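Local coordinates for protein pseudoperoxidase (PDB 5VIA) that binds heme b through axial cysteine and histidine ligands, as a pseudoperoxidase of the heme peroxidase family, at residues E151-L156 with K250-L255; A157-G162 with N185-F190; F135-I140 with A241-L246. One frame throughout, in Å; residues are numbered along the deposited sequence.

From the N terminus, the start of helix 137-142 comes first, and contact 3 closes a loop of 100 residues by bringing 241-246 back against it. Helix 149-155 follows, and contact 1 joins its last turns to helix 250-261; because its segments alternate with those of contact 3, the two loops cross. Contact 2 begins at the very next residue, A157, and pairs the heme-binding turn with helix 186-194, so its short loop is nested within both others. Side chains bridge the three: Y188 of contact 2 reaches V153 O of contact 1, and E243 of contact 3 meets both H159 and Y187 of contact 2.

Contact 1: E151-L156 with K250-L255; sequences ECVALL and KTWREL. With HEM (protoporphyrin IX containing Fe), chain B.
C152 meets W252 through its CB, which stands 4.3 Å from W252 CZ3 in an oblique approach to the indole. Just before it, at the back of helix 149-155, E151 forms a salt bridge with K276 and a hydrogen bond with S272 on helix 263-279. V153 carries the centre of the contact. Its CG2 sits almost straight above the six-membered ring of W252, 3.4 Å from the centroid and 6° off the normal, a well-centred CH-pi contact, and also lies near L255. With CG1 anti to the backbone N (chi1 171°), that methyl of V153 packs against L255 CB, 3.9 Å away and one turn along the opposing helix. The short helical segments cross at -52°, their axes 10.0 Å apart. L155 turns to the cofactor, its CG 3.6 Å from the vinyl carbon HEM CBC. L156 then closes on the indole from another direction: its CD1 lies in the ring plane, 3.5 Å from W252 CZ2, so the ring is touched over a face by V153 and at an edge by L156. W252 CG is anti to the backbone N, which carries the indole out from helix 250-261 across the end of helix 149-155. The second branch of L156 faces the cofactor, with CD2 3.9 Å from HEM CHC. Across the interface itself there is no hydrogen bond: buried methyl and indole surfaces hold the two helices together, and L156, wedged between tryptophan and porphyrin, passes that apolar packing directly to the heme pocket.

Contact 2: A157-G162 with N185-F190; sequences ACHSVG and NRYYQF. With HEM (protoporphyrin IX containing Fe), chain B.
S160 and Y187 bring the backbones closest, their CA atoms 5.0 Å apart, where the 3-10 segment that includes 157-160 runs past the first turn of helix 186-194. Y187 lies against this turn: its CB is 4.0 Å from A157 CA, and its ring is met obliquely by H159, whose CB approaches Y187 CD1 to 3.6 Å. H159 and Y187 run side by side in the same direction, their ring planes inclined at 70°. Y188 turns back to A157, its OH 3.4 Å from A157 CB, and that OH hydrogen-bonds V153 O; the same ring carries Y187 CD2 over one face. H159 CG is anti to the carbonyl carbon (chi1 -78°), which sends the imidazole to the heme, where NE2 binds the iron at 2.3 Å. C60 SG is the other axial ligand. Beside H159, C158 SG packs 3.5 Å from the vinyl carbon HEM CAC, and G162, at positive phi, passes a heme propionate without a side chain to obstruct it. The turn is tied internally at A157 O, which accepts from both S160 N and S160 OG, the hydroxyl at 2.6 Å and nearly along the C=O axis. E243 is the second-shell partner of H159: its OE1 is hydrogen-bonded to H159 ND1 and also to Y187 OH. The bond at ND1, with the stacked ring of H176, helps to fix the rotation of the imidazole while NE2 meets the iron, an arrangement resembling that of heme peroxidases.

Contact 3: F135-I140 with A241-L246; sequences FSIPTI and AAELEL
The proximal side of the heme pocket is where the start of helix 137-142 meets the short helix 241-245, the element that follows the three-stranded antiparallel sheet. I137 takes part in three of the four residue contacts. Its CG1 is anti to the carbonyl carbon (chi1 -68°) and its chain is extended beyond, so CD1 is carried to the opposing helix, 3.8 Å from A242 CB and equally near E243 N; the same methyl lies 4.1 Å from E243 CG. Nearer its root, I137 CB packs 4.0 Å from L246 CD1, the two side chains crossing at a slant. That leucine methyl also meets P138 CD at 4.2 Å, where the proline and leucine point at each other end to end. I137 also borders the heme and belongs to its pocket, and E243 probably occupies the place of the proximal carboxylate of heme peroxidases. The aliphatic part of E243 therefore rests against I137 while its carboxylate reaches the axial histidine, H159. No hydrogen bond crosses between the segments. S136 stands at the N-cap position of helix 137-142, just ahead of I137. On the other side of the contact, A241 is joined by backbone hydrogen bonding to T218 beside strand 219-224, which ties the start of helix 241-245 to the sheet.

Contact 1: E151-L156 with K250-L255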
loop_
_atom_site.group_PDB
_atom_site.type_symbol
_atom_site.label_atom_id
_atom_site.label_comp_id
_atom_site.label_asym_id
_atom_site.label_seq_id
_atom_site.Cartn_x
_atom_site.Cartn_y
_atom_site.Cartn_z
ATOM N N GLU A 151 10.092 -3.208 9.766
ATOM C CA GLU A 151 9.239 -3.621 8.655
ATOM C C GLU A 151 8.071 -2.653 8.464
ATOM O O GLU A 151 7.719 -2.317 7.323
ATOM C CB GLU A 151 8.741 -5.060 8.863
ATOM C CG GLU A 151 9.814 -6.130 8.581
ATOM C CD GLU A 151 9.481 -7.499 9.172
ATOM O OE1 GLU A 151 8.657 -7.576 10.113
ATOM O OE2 GLU A 151 10.069 -8.506 8.707
ATOM N N CYS A 152 7.470 -2.196 9.563
ATOM C CA CYS A 152 6.360 -1.237 9.456
ATOM C C CYS A 152 6.804 0.011 8.708
ATOM O O CYS A 152 6.139 0.464 7.766
ATOM C CB CYS A 152 5.881 -0.811 10.846
ATOM S SG CYS A 152 5.029 -2.091 11.788
ATOM N N VAL A 153 7.936 0.559 9.142
ATOM C CA VAL A 153 8.468 1.797 8.566
ATOM C C VAL A 153 8.866 1.583 7.112
ATOM O O VAL A 153 8.639 2.449 6.255
ATOM C CB VAL A 153 9.661 2.302 9.392
ATOM C CG1 VAL A 153 10.370 3.468 8.701
ATOM C CG2 VAL A 153 9.197 2.686 10.796
ATOM N N ALA A 154 9.427 0.412 6.828
ATOM C CA ALA A 154 9.844 0.071 5.471
ATOM C C ALA A 154 8.668 0.039 4.503
ATOM O O ALA A 154 8.802 0.364 3.309
ATOM C CB ALA A 154 10.578 -1.274 5.468
ATOM N N LEU A 155 7.506 -0.363 5.010
ATOM C CA LEU A 155 6.336 -0.544 4.160
ATOM C C LEU A 155 5.810 0.796 3.676
ATOM O O LEU A 155 5.197 0.883 2.611
ATOM C CB LEU A 155 5.259 -1.281 4.956
ATOM C CG LEU A 155 4.248 -2.206 4.286
ATOM C CD1 LEU A 155 4.826 -3.039 3.111
ATOM C CD2 LEU A 155 3.696 -3.115 5.381
ATOM N N LEU A 156 6.048 1.847 4.456
ATOM C CA LEU A 156 5.477 3.157 4.112
ATOM C C LEU A 156 6.124 3.818 2.895
ATOM O O LEU A 156 5.588 4.799 2.362
ATOM C CB LEU A 156 5.433 4.079 5.336
ATOM C CG LEU A 156 4.328 3.707 6.342
ATOM C CD1 LEU A 156 4.433 4.534 7.588
ATOM C CD2 LEU A 156 2.939 3.894 5.733
ATOM N N LYS A 250 11.317 8.521 18.798
ATOM C CA LYS A 250 12.746 8.264 18.659
ATOM C C LYS A 250 13.090 7.069 17.772
ATOM O O LYS A 250 13.901 7.191 16.852
ATOM C CB LYS A 250 13.391 8.099 20.036
ATOM C CG LYS A 250 14.824 7.596 19.971
ATOM C CD LYS A 250 15.433 7.434 21.359
ATOM C CE LYS A 250 16.657 6.541 21.293
ATOM N NZ LYS A 250 17.483 6.668 22.518
ATOM N N THR A 251 12.484 5.917 18.045
ATOM C CA THR A 251 12.816 4.707 17.298
ATOM C C THR A 251 12.292 4.745 15.864
ATOM O O THR A 251 12.968 4.278 14.943
ATOM C CB THR A 251 12.291 3.446 17.986
ATOM O OG1 THR A 251 10.859 3.470 17.998
ATOM C CG2 THR A 251 12.806 3.369 19.407
ATOM N N TRP A 252 11.087 5.282 15.680
ATOM C CA TRP A 252 10.510 5.434 14.340
ATOM C C TRP A 252 11.378 6.350 13.477
ATOM O O TRP A 252 11.709 6.021 12.332
ATOM C CB TRP A 252 9.101 6.026 14.437
ATOM C CG TRP A 252 8.359 6.039 13.131
ATOM C CD1 TRP A 252 8.431 6.988 12.137
ATOM C CD2 TRP A 252 7.426 5.052 12.674
ATOM N NE1 TRP A 252 7.596 6.639 11.095
ATOM C CE2 TRP A 252 6.967 5.460 11.406
ATOM C CE3 TRP A 252 6.928 3.865 13.224
ATOM C CZ2 TRP A 252 6.042 4.717 10.682
ATOM C CZ3 TRP A 252 6.008 3.134 12.497
ATOM C CH2 TRP A 252 5.578 3.557 11.250
ATOM N N ARG A 253 11.731 7.504 14.031
ATOM C CA ARG A 253 12.556 8.475 13.320
ATOM C C ARG A 253 13.933 7.919 12.947
ATOM O O ARG A 253 14.404 8.137 11.834
ATOM C CB ARG A 253 12.708 9.762 14.136
ATOM C CG ARG A 253 13.738 10.722 13.549
ATOM C CD ARG A 253 13.885 11.982 14.375
ATOM N NE ARG A 253 13.098 13.074 13.817
ATOM C CZ ARG A 253 13.563 13.948 12.934
ATOM N NH1 ARG A 253 14.815 13.868 12.504
ATOM N NH2 ARG A 253 12.781 14.908 12.489
ATOM N N GLU A 254 14.583 7.206 13.870
ATOM C CA GLU A 254 15.880 6.614 13.545
ATOM C C GLU A 254 15.786 5.627 12.380
ATOM O O GLU A 254 16.718 5.504 11.594
ATOM C CB GLU A 254 16.537 5.961 14.766
ATOM C CG GLU A 254 17.691 4.985 14.443
ATOM C CD GLU A 254 18.942 5.624 13.787
ATOM O OE1 GLU A 254 18.833 6.548 12.941
ATOM O OE2 GLU A 254 20.065 5.168 14.117
ATOM N N LEU A 255 14.653 4.942 12.251
ATOM C CA LEU A 255 14.445 4.065 11.101
ATOM C C LEU A 255 14.232 4.884 9.816
ATOM O O LEU A 255 14.726 4.515 8.743
ATOM C CB LEU A 255 13.274 3.107 11.347
ATOM C CG LEU A 255 13.559 2.009 12.396
ATOM C CD1 LEU A 255 12.288 1.349 12.926
ATOM C CD2 LEU A 255 14.432 0.963 11.767
HETATM C CHA HEM B . -2.201 6.143 -1.071
HETATM C CHB HEM B . -2.498 7.229 3.671
HETATM C CHC HEM B . -0.641 2.845 4.626
HETATM C CHD HEM B . 0.326 2.098 -0.095
HETATM C C1A HEM B . -2.500 6.753 0.122
HETATM C C2A HEM B . -3.282 7.963 0.246
HETATM C C3A HEM B . -3.376 8.267 1.537
HETATM C C4A HEM B . -2.643 7.258 2.297
HETATM C CMA HEM B . -4.119 9.476 2.135
HETATM C CAA HEM B . -3.936 8.725 -0.927
HETATM C CBA HEM B . -5.161 7.863 -1.287
HETATM C CGA HEM B . -5.963 8.423 -2.441
HETATM O O1A HEM B . -6.492 9.554 -2.308
HETATM O O2A HEM B . -6.102 7.720 -3.480
HETATM C C1B HEM B . -2.045 6.130 4.374
HETATM C C2B HEM B . -1.960 5.986 5.809
HETATM C C3B HEM B . -1.470 4.771 6.094
HETATM C C4B HEM B . -1.177 4.105 4.826
HETATM C CMB HEM B . -2.407 7.051 6.822
HETATM C CAB HEM B . -1.241 4.257 7.538
HETATM C CBB HEM B . -1.276 2.956 7.846
HETATM C C1C HEM B . -0.207 2.258 3.450
HETATM C C2C HEM B . 0.469 0.961 3.314
HETATM C C3C HEM B . 0.729 0.765 1.993
HETATM C C4C HEM B . 0.230 1.926 1.270
HETATM C CMC HEM B . 0.784 0.021 4.511
HETATM C CAC HEM B . 1.386 -0.400 1.217
HETATM C CBC HEM B . 1.716 -1.569 1.784
HETATM C C1D HEM B . -0.245 3.123 -0.808
HETATM C C2D HEM B . -0.160 3.290 -2.244
HETATM C C3D HEM B . -0.947 4.557 -2.551
HETATM C C4D HEM B . -1.428 5.025 -1.267
HETATM C CMD HEM B . 0.570 2.379 -3.255
HETATM C CAD HEM B . -1.199 5.183 -3.948
HETATM C CBD HEM B . -2.467 4.494 -4.468
HETATM C CGD HEM B . -2.878 5.026 -5.820
HETATM O O1D HEM B . -4.013 4.698 -6.279
HETATM O O2D HEM B . -2.073 5.776 -6.426
HETATM N NA HEM B . -2.115 6.348 1.396
HETATM N NB HEM B . -1.552 4.975 3.806
HETATM N NC HEM B . -0.332 2.818 2.174
HETATM N ND HEM B . -0.986 4.169 -0.264
HETATM FE FE HEM B . -1.311 4.582 1.785
#

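Contact 2: A157-G162 with N185-F190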
loop_
_atom_site.group_PDB
_atom_site.type_symbol
_atom_site.label_atom_id
_atom_site.label_comp_id
_atom_site.label_asym_id
_atom_site.label_seq_id
_atom_site.Cartn_x
_atom_site.Cartn_y
_atom_site.Cartn_z
ATOM N N ALA A 157 7.247 3.276 2.420
ATOM C CA ALA A 157 7.850 3.787 1.185
ATOM C C ALA A 157 6.985 3.525 -0.039
ATOM O O ALA A 157 7.302 4.023 -1.129
ATOM C CB ALA A 157 9.219 3.214 0.973
ATOM N N CYS A 158 5.909 2.746 0.115
ATOM C CA CYS A 158 4.924 2.655 -0.965
ATOM C C CYS A 158 4.314 4.023 -1.238
ATOM O O CYS A 158 3.761 4.249 -2.304
ATOM C CB CYS A 158 3.812 1.657 -0.654
ATOM S SG CYS A 158 4.359 -0.078 -0.665
ATOM N N HIS A 159 4.401 4.932 -0.272
ATOM C CA HIS A 159 3.921 6.309 -0.484
ATOM C C HIS A 159 4.819 7.128 -1.410
ATOM O O HIS A 159 4.517 8.290 -1.730
ATOM C CB HIS A 159 3.765 7.013 0.854
ATOM C CG HIS A 159 2.527 6.617 1.593
ATOM N ND1 HIS A 159 2.251 7.050 2.872
ATOM C CD2 HIS A 159 1.485 5.836 1.225
ATOM C CE1 HIS A 159 1.090 6.560 3.259
ATOM N NE2 HIS A 159 0.610 5.818 2.282
ATOM N N SER A 160 5.925 6.536 -1.847
ATOM C CA SER A 160 6.787 7.218 -2.802
ATOM C C SER A 160 6.216 7.109 -4.222
ATOM O O SER A 160 6.700 7.777 -5.130
ATOM C CB SER A 160 8.199 6.648 -2.738
ATOM O OG SER A 160 8.192 5.325 -3.213
ATOM N N VAL A 161 5.176 6.289 -4.404
ATOM C CA VAL A 161 4.490 6.197 -5.701
ATOM C C VAL A 161 2.999 6.496 -5.549
ATOM O O VAL A 161 2.490 6.611 -4.428
ATOM C CB VAL A 161 4.641 4.797 -6.343
ATOM C CG1 VAL A 161 6.100 4.500 -6.677
ATOM C CG2 VAL A 161 4.068 3.723 -5.430
ATOM N N GLY A 162 2.302 6.601 -6.676
ATOM C CA GLY A 162 0.865 6.814 -6.672
ATOM C C GLY A 162 0.458 8.257 -6.466
ATOM O O GLY A 162 1.300 9.152 -6.445
ATOM N N ASN A 185 13.403 4.726 -1.600
ATOM C CA ASN A 185 13.471 5.320 -0.264
ATOM C C ASN A 185 13.381 6.846 -0.263
ATOM O O ASN A 185 13.723 7.492 0.727
ATOM C CB ASN A 185 14.759 4.885 0.437
ATOM C CG ASN A 185 16.000 5.365 -0.279
ATOM O OD1 ASN A 185 15.978 5.590 -1.487
ATOM N ND2 ASN A 185 17.093 5.536 0.464
ATOM N N ARG A 186 12.924 7.429 -1.367
ATOM C CA ARG A 186 12.832 8.883 -1.442
ATOM C C ARG A 186 11.812 9.416 -0.432
ATOM O O ARG A 186 11.948 10.524 0.068
ATOM C CB ARG A 186 12.472 9.328 -2.866
ATOM C CG ARG A 186 12.785 10.797 -3.125
ATOM C CD ARG A 186 12.681 11.176 -4.611
ATOM N NE ARG A 186 12.522 12.626 -4.737
ATOM C CZ ARG A 186 11.354 13.249 -4.603
ATOM N NH1 ARG A 186 10.254 12.550 -4.358
ATOM N NH2 ARG A 186 11.289 14.563 -4.705
ATOM N N TYR A 187 10.800 8.606 -0.140
ATOM C CA TYR A 187 9.791 8.918 0.871
ATOM C C TYR A 187 10.421 9.429 2.176
ATOM O O TYR A 187 10.045 10.488 2.694
ATOM C CB TYR A 187 8.944 7.662 1.132
ATOM C CG TYR A 187 8.037 7.731 2.340
ATOM C CD1 TYR A 187 6.813 8.398 2.291
ATOM C CD2 TYR A 187 8.393 7.108 3.529
ATOM C CE1 TYR A 187 5.973 8.454 3.414
ATOM C CE2 TYR A 187 7.564 7.157 4.649
ATOM C CZ TYR A 187 6.360 7.829 4.585
ATOM O OH TYR A 187 5.553 7.874 5.703
ATOM N N TYR A 188 11.394 8.682 2.692
ATOM C CA TYR A 188 12.063 9.050 3.937
ATOM C C TYR A 188 12.839 10.350 3.808
ATOM O O TYR A 188 12.839 11.183 4.724
ATOM C CB TYR A 188 13.001 7.917 4.368
ATOM C CG TYR A 188 12.295 6.593 4.324
ATOM C CD1 TYR A 188 11.324 6.285 5.262
ATOM C CD2 TYR A 188 12.567 5.670 3.322
ATOM C CE1 TYR A 188 10.648 5.087 5.215
ATOM C CE2 TYR A 188 11.902 4.460 3.271
ATOM C CZ TYR A 188 10.940 4.179 4.217
ATOM O OH TYR A 188 10.257 2.993 4.172
ATOM N N GLN A 189 13.517 10.512 2.678
ATOM C CA GLN A 189 14.314 11.703 2.437
ATOM C C GLN A 189 13.384 12.906 2.356
ATOM O O GLN A 189 13.700 13.983 2.861
ATOM C CB GLN A 189 15.121 11.546 1.140
ATOM C CG GLN A 189 16.078 10.345 1.153
ATOM C CD GLN A 189 16.682 10.042 -0.206
ATOM O OE1 GLN A 189 16.248 10.574 -1.229
ATOM N NE2 GLN A 189 17.688 9.178 -0.224
ATOM N N PHE A 190 12.228 12.706 1.726
ATOM C CA PHE A 190 11.256 13.780 1.535
ATOM C C PHE A 190 10.676 14.257 2.867
ATOM O O PHE A 190 10.641 15.466 3.136
ATOM C CB PHE A 190 10.134 13.328 0.598
ATOM C CG PHE A 190 9.180 14.427 0.223
ATOM C CD1 PHE A 190 9.423 15.226 -0.890
ATOM C CD2 PHE A 190 8.049 14.671 0.991
ATOM C CE1 PHE A 190 8.550 16.234 -1.231
ATOM C CE2 PHE A 190 7.177 15.683 0.657
ATOM C CZ PHE A 190 7.422 16.458 -0.453
HETATM C CHA HEM B . -2.201 6.143 -1.071
HETATM C CHB HEM B . -2.498 7.229 3.671
HETATM C CHC HEM B . -0.641 2.845 4.626
HETATM C CHD HEM B . 0.326 2.098 -0.095
HETATM C C1A HEM B . -2.500 6.753 0.122
HETATM C C2A HEM B . -3.282 7.963 0.246
HETATM C C3A HEM B . -3.376 8.267 1.537
HETATM C C4A HEM B . -2.643 7.258 2.297
HETATM C CMA HEM B . -4.119 9.476 2.135
HETATM C CAA HEM B . -3.936 8.725 -0.927
HETATM C CBA HEM B . -5.161 7.863 -1.287
HETATM C CGA HEM B . -5.963 8.423 -2.441
HETATM O O1A HEM B . -6.492 9.554 -2.308
HETATM O O2A HEM B . -6.102 7.720 -3.480
HETATM C C1B HEM B . -2.045 6.130 4.374
HETATM C C2B HEM B . -1.960 5.986 5.809
HETATM C C3B HEM B . -1.470 4.771 6.094
HETATM C C4B HEM B . -1.177 4.105 4.826
HETATM C CMB HEM B . -2.407 7.051 6.822
HETATM C CAB HEM B . -1.241 4.257 7.538
HETATM C CBB HEM B . -1.276 2.956 7.846
HETATM C C1C HEM B . -0.207 2.258 3.450
HETATM C C2C HEM B . 0.469 0.961 3.314
HETATM C C3C HEM B . 0.729 0.765 1.993
HETATM C C4C HEM B . 0.230 1.926 1.270
HETATM C CMC HEM B . 0.784 0.021 4.511
HETATM C CAC HEM B . 1.386 -0.400 1.217
HETATM C CBC HEM B . 1.716 -1.569 1.784
HETATM C C1D HEM B . -0.245 3.123 -0.808
HETATM C C2D HEM B . -0.160 3.290 -2.244
HETATM C C3D HEM B . -0.947 4.557 -2.551
HETATM C C4D HEM B . -1.428 5.025 -1.267
HETATM C CMD HEM B . 0.570 2.379 -3.255
HETATM C CAD HEM B . -1.199 5.183 -3.948
HETATM C CBD HEM B . -2.467 4.494 -4.468
HETATM C CGD HEM B . -2.878 5.026 -5.820
HETATM O O1D HEM B . -4.013 4.698 -6.279
HETATM O O2D HEM B . -2.073 5.776 -6.426
HETATM N NA HEM B . -2.115 6.348 1.396
HETATM N NB HEM B . -1.552 4.975 3.806
HETATM N NC HEM B . -0.332 2.818 2.174
HETATM N ND HEM B . -0.986 4.169 -0.264
HETATM FE FE HEM B . -1.311 4.582 1.785
#

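Contact 3: F135-I140 with A241-L246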
loop_
_atom_site.group_PDB
_atom_site.type_symbol
_atom_site.label_atom_id
_atom_site.label_comp_id
_atom_site.label_asym_id
_atom_site.label_seq_id
_atom_site.Cartn_x
_atom_site.Cartn_y
_atom_site.Cartn_z
ATOM N N PHE A 135 -7.542 4.023 14.517
ATOM C CA PHE A 135 -6.424 3.315 15.128
ATOM C C PHE A 135 -5.120 3.983 14.725
ATOM O O PHE A 135 -5.030 4.561 13.642
ATOM C CB PHE A 135 -6.416 1.864 14.668
ATOM C CG PHE A 135 -7.473 1.015 15.316
ATOM C CD1 PHE A 135 -7.266 0.479 16.580
ATOM C CD2 PHE A 135 -8.668 0.744 14.661
ATOM C CE1 PHE A 135 -8.229 -0.315 17.178
ATOM C CE2 PHE A 135 -9.635 -0.044 15.254
ATOM C CZ PHE A 135 -9.410 -0.585 16.513
ATOM N N SER A 136 -4.114 3.923 15.597
ATOM C CA SER A 136 -2.802 4.481 15.266
ATOM C C SER A 136 -2.154 3.686 14.136
ATOM O O SER A 136 -2.513 2.526 13.877
ATOM C CB SER A 136 -1.890 4.486 16.489
ATOM O OG SER A 136 -1.464 3.158 16.775
ATOM N N ILE A 137 -1.195 4.307 13.466
ATOM C CA ILE A 137 -0.458 3.650 12.391
ATOM C C ILE A 137 0.318 2.382 12.845
ATOM O O ILE A 137 0.217 1.348 12.189
ATOM C CB ILE A 137 0.428 4.657 11.624
ATOM C CG1 ILE A 137 -0.466 5.629 10.838
ATOM C CG2 ILE A 137 1.388 3.940 10.681
ATOM C CD1 ILE A 137 0.293 6.697 10.037
ATOM N N PRO A 138 1.083 2.455 13.956
ATOM C CA PRO A 138 1.756 1.233 14.425
ATOM C C PRO A 138 0.790 0.094 14.741
ATOM O O PRO A 138 1.101 -1.067 14.424
ATOM C CB PRO A 138 2.464 1.695 15.702
ATOM C CG PRO A 138 2.773 3.141 15.439
ATOM C CD PRO A 138 1.566 3.649 14.676
ATOM N N THR A 139 -0.356 0.407 15.345
ATOM C CA THR A 139 -1.359 -0.614 15.676
ATOM C C THR A 139 -1.783 -1.373 14.423
ATOM O O THR A 139 -1.844 -2.613 14.405
ATOM C CB THR A 139 -2.592 0.019 16.340
ATOM O OG1 THR A 139 -2.216 0.562 17.614
ATOM C CG2 THR A 139 -3.715 -1.016 16.535
ATOM N N ILE A 140 -2.052 -0.625 13.358
ATOM C CA ILE A 140 -2.468 -1.236 12.118
ATOM C C ILE A 140 -1.332 -2.021 11.475
ATOM O O ILE A 140 -1.508 -3.189 11.124
ATOM C CB ILE A 140 -2.996 -0.171 11.120
ATOM C CG1 ILE A 140 -4.212 0.544 11.723
ATOM C CG2 ILE A 140 -3.345 -0.834 9.806
ATOM C CD1 ILE A 140 -4.700 1.728 10.916
ATOM N N ALA A 241 -1.122 13.759 9.084
ATOM C CA ALA A 241 -0.505 14.266 10.310
ATOM C C ALA A 241 0.145 13.130 11.096
ATOM O O ALA A 241 1.249 13.282 11.625
ATOM C CB ALA A 241 -1.535 14.991 11.184
ATOM N N ALA A 242 -0.541 11.993 11.158
ATOM C CA ALA A 242 -0.038 10.814 11.882
ATOM C C ALA A 242 1.302 10.288 11.351
ATOM O O ALA A 242 2.158 9.847 12.128
ATOM C CB ALA A 242 -1.078 9.712 11.861
ATOM N N GLU A 243 1.480 10.315 10.035
ATOM C CA GLU A 243 2.737 9.887 9.421
ATOM C C GLU A 243 3.881 10.824 9.811
ATOM O O GLU A 243 5.028 10.392 9.972
ATOM C CB GLU A 243 2.578 9.839 7.897
ATOM C CG GLU A 243 2.691 8.466 7.277
ATOM C CD GLU A 243 2.294 8.446 5.810
ATOM O OE1 GLU A 243 3.175 8.242 4.938
ATOM O OE2 GLU A 243 1.085 8.609 5.531
ATOM N N LEU A 244 3.563 12.111 9.959
ATOM C CA LEU A 244 4.543 13.113 10.365
ATOM C C LEU A 244 4.831 13.069 11.867
ATOM O O LEU A 244 5.969 13.289 12.297
ATOM C CB LEU A 244 4.059 14.517 9.967
ATOM C CG LEU A 244 3.914 14.757 8.464
ATOM C CD1 LEU A 244 3.157 16.049 8.167
ATOM C CD2 LEU A 244 5.291 14.797 7.827
ATOM N N GLU A 245 3.806 12.798 12.670
ATOM C CA GLU A 245 3.978 12.829 14.118
ATOM C C GLU A 245 4.893 11.700 14.577
ATOM O O GLU A 245 5.560 11.809 15.604
ATOM C CB GLU A 245 2.626 12.782 14.838
ATOM C CG GLU A 245 1.837 14.094 14.752
ATOM C CD GLU A 245 2.586 15.291 15.329
ATOM O OE1 GLU A 245 2.944 15.265 16.527
ATOM O OE2 GLU A 245 2.813 16.270 14.584
ATOM N N LEU A 246 4.944 10.631 13.790
ATOM C CA LEU A 246 5.831 9.509 14.075
ATOM C C LEU A 246 7.310 9.895 13.958
ATOM O O LEU A 246 8.167 9.272 14.588
ATOM C CB LEU A 246 5.481 8.326 13.176
ATOM C CG LEU A 246 4.138 7.699 13.556
ATOM C CD1 LEU A 246 3.781 6.540 12.660
ATOM C CD2 LEU A 246 4.161 7.247 15.007
#